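Local coordinates for putative methyltransferase protein (Bacteroides fragilis, PDB 5BP9) that binds S-adenosyl-L-homocysteine and probably acts as an S-adenosylmethionine-dependent methyltransferase on a substrate that is not established, at residues F57-K62 against M139-V144; T96-A101 against A116-E121. One frame throughout, in Å; residues are numbered along the deposited sequence.

In the fold
From the N terminus, helix 49-60 comes first, and interaction 1 later closes a long loop by setting its C-terminal turn, in 57-62, against the end of helix 133-142. Interaction 2 is nested inside that loop: only 14 residues separate 96-101 from 116-121, and they contain strand 104-108 of the seven-stranded mixed sheet. The centres of the two interactions lie about 19 Å apart, yet they touch. Gln120 NE2 probably hydrogen-bonds to Gly143 O at 3.0 Å, and Arg142 CZ packs 3.5 Å from Leu117 CD1. Helix 114-121 therefore lies against helix 92-100 through interaction 2 and meets the end of helix 133-142, which interaction 1 joins to the N-terminal helix.

Interaction 1: F57-K62 against M139-V144; sequences FYHRQK and MKLRGV
Tyr58 and His59, on the last turn of helix 49-60, pack against Leu141 and Arg142 at the C-terminal end of helix 133-142, a helix of the Rossmann-like methyltransferase domain; none of the four touching residues is buried, so this is a surface contact. Leu141 comes first. Its CB lies 3.8 Å from Tyr58 CE2, and the two side chains cross at about a right angle. A water in the plane of the phenol ring, at its edge, lies 2.7 Å from Tyr58 OH and donates to Leu141 O at 3.2 Å. Leu141 CD1 reaches His59 CE1 at 3.8 Å, while His59 NE2 hydrogen-bonds to Glu137, one turn before Leu141 on helix 133-142. The edge of the phenol ring, at CD2, points onto the centre of one face of the imidazole. Arg142 follows, running past the tyrosine in the opposite direction, with CG 3.5 Å from Tyr58 CE1. Its chain bends at chi3 (79°), and NH1 bonds to the carbonyl of Ser112, so the aliphatic part serves this contact and the polar end another. Gly143, with positive phi (102°), ends the helix in a Schellman motif, in which Val144 N bonds back to Met139 O at 3.0 Å.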
loop_
_atom_site.group_PDB
_atom_site.type_symbol
_atom_site.label_atom_id
_atom_site.label_comp_id
_atom_site.label_asym_id
_atom_site.label_seq_id
_atom_site.Cartn_x
_atom_site.Cartn_y
_atom_site.Cartn_z
ATOM N N PHE A 57 -11.486 14.475 -8.575
ATOM C CA PHE A 57 -12.110 13.531 -9.484
ATOM C C PHE A 57 -13.465 13.045 -8.955
ATOM O O PHE A 57 -14.436 12.897 -9.718
ATOM C CB PHE A 57 -11.202 12.331 -9.739
ATOM C CG PHE A 57 -11.666 11.459 -10.874
ATOM C CD1 PHE A 57 -11.393 11.812 -12.190
ATOM C CD2 PHE A 57 -12.393 10.300 -10.627
ATOM C CE1 PHE A 57 -11.826 11.020 -13.238
ATOM C CE2 PHE A 57 -12.822 9.504 -11.673
ATOM C CZ PHE A 57 -12.536 9.865 -12.980
ATOM N N TYR A 58 -13.541 12.795 -7.654
ATOM C CA TYR A 58 -14.790 12.343 -7.075
ATOM C C TYR A 58 -15.871 13.435 -7.185
ATOM O O TYR A 58 -17.016 13.156 -7.567
ATOM C CB TYR A 58 -14.613 11.931 -5.600
ATOM C CG TYR A 58 -15.965 11.576 -5.016
ATOM C CD1 TYR A 58 -16.599 10.390 -5.387
ATOM C CD2 TYR A 58 -16.631 12.454 -4.204
ATOM C CE1 TYR A 58 -17.866 10.079 -4.919
ATOM C CE2 TYR A 58 -17.913 12.162 -3.722
ATOM C CZ TYR A 58 -18.508 10.980 -4.077
ATOM O OH TYR A 58 -19.754 10.687 -3.606
ATOM N N HIS A 59 -15.524 14.657 -6.806
ATOM C CA HIS A 59 -16.515 15.732 -6.769
ATOM C C HIS A 59 -16.840 16.252 -8.168
ATOM O O HIS A 59 -17.991 16.616 -8.415
ATOM C CB HIS A 59 -16.071 16.863 -5.836
ATOM C CG HIS A 59 -16.026 16.474 -4.388
ATOM N ND1 HIS A 59 -17.163 16.192 -3.658
ATOM C CD2 HIS A 59 -14.987 16.362 -3.524
ATOM C CE1 HIS A 59 -16.822 15.889 -2.416
ATOM N NE2 HIS A 59 -15.505 15.978 -2.311
ATOM N N ARG A 60 -15.848 16.277 -9.066
ATOM C CA ARG A 60 -15.991 16.941 -10.379
ATOM C C ARG A 60 -15.815 16.072 -11.629
ATOM O O ARG A 60 -16.036 16.559 -12.749
ATOM C CB ARG A 60 -15.079 18.177 -10.412
ATOM C CG ARG A 60 -15.548 19.258 -9.434
ATOM C CD ARG A 60 -14.501 20.299 -9.081
ATOM N NE ARG A 60 -13.588 19.888 -7.999
ATOM C CZ ARG A 60 -13.862 19.893 -6.689
ATOM N NH1 ARG A 60 -15.061 20.249 -6.227
ATOM N NH2 ARG A 60 -12.925 19.506 -5.819
ATOM N N GLN A 61 -15.447 14.798 -11.450
ATOM C CA GLN A 61 -15.204 13.853 -12.555
ATOM C C GLN A 61 -14.141 14.342 -13.556
ATOM O O GLN A 61 -14.069 13.854 -14.685
ATOM C CB GLN A 61 -16.535 13.505 -13.244
ATOM C CG GLN A 61 -17.569 12.938 -12.282
ATOM C CD GLN A 61 -18.256 14.001 -11.417
ATOM O OE1 GLN A 61 -18.800 14.975 -11.936
ATOM N NE2 GLN A 61 -18.226 13.824 -10.099
ATOM N N LYS A 62 -13.307 15.277 -13.098
ATOM C CA LYS A 62 -12.221 15.888 -13.868
ATOM C C LYS A 62 -11.083 16.184 -12.891
ATOM O O LYS A 62 -11.323 16.424 -11.709
ATOM C CB LYS A 62 -12.669 17.204 -14.518
ATOM C CG LYS A 62 -13.782 17.054 -15.554
HETATM N N MSE A 139 -13.607 8.094 0.359
HETATM C CA MSE A 139 -14.055 6.759 0.706
HETATM C C MSE A 139 -15.404 6.787 1.382
HETATM O O MSE A 139 -16.284 5.981 1.041
HETATM C CB MSE A 139 -13.074 6.003 1.625
HETATM C CG MSE A 139 -11.847 5.613 0.822
HETATM SE SE MSE A 139 -10.820 4.246 1.770
HETATM C CE MSE A 139 -9.621 5.516 2.633
ATOM N N LYS A 140 -15.579 7.686 2.350
ATOM C CA LYS A 140 -16.857 7.736 3.073
ATOM C C LYS A 140 -18.009 8.091 2.146
ATOM O O LYS A 140 -19.084 7.449 2.154
ATOM C CB LYS A 140 -16.765 8.705 4.244
ATOM C CG LYS A 140 -15.849 8.257 5.364
ATOM C CD LYS A 140 -15.768 9.277 6.472
ATOM C CE LYS A 140 -14.929 8.852 7.658
ATOM N NZ LYS A 140 -15.451 7.660 8.372
ATOM N N LEU A 141 -17.782 9.080 1.316
ATOM C CA LEU A 141 -18.813 9.546 0.388
ATOM C C LEU A 141 -19.142 8.542 -0.703
ATOM O O LEU A 141 -20.300 8.498 -1.175
ATOM C CB LEU A 141 -18.437 10.928 -0.176
ATOM C CG LEU A 141 -18.281 12.057 0.848
ATOM C CD1 LEU A 141 -17.786 13.333 0.175
ATOM C CD2 LEU A 141 -19.576 12.319 1.599
ATOM N N ARG A 142 -18.176 7.694 -1.054
ATOM C CA ARG A 142 -18.399 6.585 -2.016
ATOM C C ARG A 142 -19.109 5.369 -1.422
ATOM O O ARG A 142 -19.490 4.438 -2.157
ATOM C CB ARG A 142 -17.094 6.118 -2.640
ATOM C CG ARG A 142 -16.442 7.153 -3.517
ATOM C CD ARG A 142 -15.170 6.593 -4.147
ATOM N NE ARG A 142 -15.476 5.743 -5.294
ATOM C CZ ARG A 142 -14.652 4.867 -5.865
ATOM N NH1 ARG A 142 -13.429 4.648 -5.403
ATOM N NH2 ARG A 142 -15.074 4.180 -6.923
ATOM N N GLY A 143 -19.257 5.337 -0.099
ATOM C CA GLY A 143 -19.980 4.282 0.581
ATOM C C GLY A 143 -19.131 3.216 1.242
ATOM O O GLY A 143 -19.643 2.113 1.537
ATOM N N VAL A 144 -17.847 3.514 1.514
ATOM C CA VAL A 144 -17.038 2.592 2.325
ATOM C C VAL A 144 -17.566 2.703 3.766
ATOM O O VAL A 144 -17.612 3.787 4.339
ATOM C CB VAL A 144 -15.538 2.917 2.251
ATOM C CG1 VAL A 144 -14.754 1.977 3.141
ATOM C CG2 VAL A 144 -15.041 2.803 0.824
HETATM O O HOH W 1 -20.879 8.350 -4.330
#

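Interaction 2: T96-A101 against A116-E121; sequences TALAMA and ALALQE
Leu98 of helix 92-100 meets Ala118 and Leu119 of helix 114-121 in a contact made by apolar groups. The CA atoms of Leu98 and Leu119 come within 6.9 Å, which fits close helix packing with a small residue, Ala118, in the interface. The two branches of Leu98 divide the work: CD1 rests on the methyl of Ala118, 3.9 Å from its CB, and CD2 lies 4.1 Å from Leu119 CD2. The two leucines cross at about a right angle. With CG anti to the carbonyl carbon (chi1 -65°), the Leu119 side chain swings CD2 over toward Leu98 and Ala101; this methyl lies 3.9 Å from Leu98 O and 4.2 Å from Ala101 CB, just past the end of the first helix.

The polar interactions centre on backbone carbonyls. Leu98 O accepts a bond from Ala101 N at 3.2 Å; Lys124 NZ adds a weak bond to it and a further one to Ala101 O.

Beneath the helices, Leu98 and Leu119 both touch Leu165 of strand 161-166, and Leu119 also reaches Ile105 of strand 104-108. Helix 92-100 leads into that strand and helix 114-121 follows it, carrying Ala116 of a possible GxGxxA pattern, consistent with the Rossmann-like fold of S-adenosylmethionine-dependent methyltransferases.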
loop_
_atom_site.group_PDB
_atom_site.type_symbol
_atom_site.label_atom_id
_atom_site.label_comp_id
_atom_site.label_asym_id
_atom_site.label_seq_id
_atom_site.Cartn_x
_atom_site.Cartn_y
_atom_site.Cartn_z
ATOM N N THR A 96 -6.303 -11.274 -7.618
ATOM C CA THR A 96 -5.978 -12.540 -6.990
ATOM C C THR A 96 -6.085 -12.398 -5.474
ATOM O O THR A 96 -6.685 -13.221 -4.790
ATOM C CB THR A 96 -4.555 -13.008 -7.390
ATOM O OG1 THR A 96 -4.496 -13.180 -8.819
ATOM C CG2 THR A 96 -4.184 -14.317 -6.686
ATOM N N ALA A 97 -5.508 -11.326 -4.951
ATOM C CA ALA A 97 -5.586 -11.064 -3.522
ATOM C C ALA A 97 -7.005 -10.849 -2.990
ATOM O O ALA A 97 -7.348 -11.414 -1.964
ATOM C CB ALA A 97 -4.688 -9.880 -3.168
ATOM N N LEU A 98 -7.822 -10.043 -3.670
ATOM C CA LEU A 98 -9.191 -9.815 -3.231
ATOM C C LEU A 98 -10.015 -11.086 -3.170
ATOM O O LEU A 98 -10.747 -11.294 -2.213
ATOM C CB LEU A 98 -9.912 -8.764 -4.096
ATOM C CG LEU A 98 -9.305 -7.364 -4.152
ATOM C CD1 LEU A 98 -10.294 -6.414 -4.804
ATOM C CD2 LEU A 98 -8.856 -6.834 -2.793
ATOM N N ALA A 99 -9.854 -11.955 -4.170
ATOM C CA ALA A 99 -10.575 -13.225 -4.196
ATOM C C ALA A 99 -10.204 -14.158 -3.040
ATOM O O ALA A 99 -11.050 -14.952 -2.573
ATOM C CB ALA A 99 -10.356 -13.897 -5.542
HETATM N N MSE A 100 -8.958 -14.049 -2.571
HETATM C CA MSE A 100 -8.427 -14.864 -1.478
HETATM C C MSE A 100 -8.735 -14.320 -0.099
HETATM O O MSE A 100 -8.610 -15.039 0.878
HETATM C CB MSE A 100 -6.890 -14.927 -1.558
HETATM C CG MSE A 100 -6.446 -15.836 -2.660
HETATM SE SE MSE A 100 -4.519 -15.501 -2.823
HETATM C CE MSE A 100 -4.044 -16.419 -1.174
ATOM N N ALA A 101 -9.129 -13.047 -0.021
ATOM C CA ALA A 101 -9.334 -12.372 1.231
ATOM C C ALA A 101 -10.580 -12.902 1.913
ATOM O O ALA A 101 -11.656 -12.935 1.310
ATOM C CB ALA A 101 -9.455 -10.879 1.011
ATOM N N ALA A 116 -11.737 -1.685 -1.060
ATOM C CA ALA A 116 -12.737 -1.803 -0.010
ATOM C C ALA A 116 -14.134 -1.935 -0.599
ATOM O O ALA A 116 -14.897 -2.807 -0.163
ATOM C CB ALA A 116 -12.670 -0.630 0.954
ATOM N N LEU A 117 -14.465 -1.100 -1.585
ATOM C CA LEU A 117 -15.759 -1.220 -2.284
ATOM C C LEU A 117 -15.976 -2.565 -2.967
ATOM O O LEU A 117 -17.065 -3.117 -2.911
ATOM C CB LEU A 117 -15.931 -0.094 -3.304
ATOM C CG LEU A 117 -16.080 1.305 -2.695
ATOM C CD1 LEU A 117 -16.013 2.390 -3.769
ATOM C CD2 LEU A 117 -17.366 1.452 -1.891
ATOM N N ALA A 118 -14.950 -3.084 -3.622
ATOM C CA ALA A 118 -15.044 -4.399 -4.258
ATOM C C ALA A 118 -15.308 -5.480 -3.237
ATOM O O ALA A 118 -16.148 -6.358 -3.449
ATOM C CB ALA A 118 -13.799 -4.706 -5.060
ATOM N N LEU A 119 -14.610 -5.415 -2.107
ATOM C CA LEU A 119 -14.813 -6.400 -1.061
ATOM C C LEU A 119 -16.228 -6.328 -0.472
ATOM O O LEU A 119 -16.856 -7.366 -0.254
ATOM C CB LEU A 119 -13.787 -6.244 0.035
ATOM C CG LEU A 119 -12.340 -6.525 -0.369
ATOM C CD1 LEU A 119 -11.391 -5.898 0.642
ATOM C CD2 LEU A 119 -12.104 -8.021 -0.508
ATOM N N GLN A 120 -16.726 -5.118 -0.241
ATOM C CA GLN A 120 -18.077 -4.921 0.303
ATOM C C GLN A 120 -19.097 -5.545 -0.587
ATOM O O GLN A 120 -20.031 -6.211 -0.131
ATOM C CB GLN A 120 -18.399 -3.447 0.457
ATOM C CG GLN A 120 -17.645 -2.838 1.614
ATOM C CD GLN A 120 -17.976 -1.373 1.931
ATOM O OE1 GLN A 120 -17.467 -0.855 2.909
ATOM N NE2 GLN A 120 -18.839 -0.719 1.146
ATOM N N GLU A 121 -18.884 -5.373 -1.877
ATOM C CA GLU A 121 -19.801 -5.949 -2.858
ATOM C C GLU A 121 -19.834 -7.472 -2.898
ATOM O O GLU A 121 -20.887 -8.053 -3.251
ATOM C CB GLU A 121 -19.558 -5.297 -4.223
ATOM C CG GLU A 121 -20.334 -3.980 -4.332
ATOM C CD GLU A 121 -19.502 -2.783 -4.770
ATOM O OE1 GLU A 121 -18.933 -2.850 -5.886
ATOM O OE2 GLU A 121 -19.434 -1.770 -4.003
#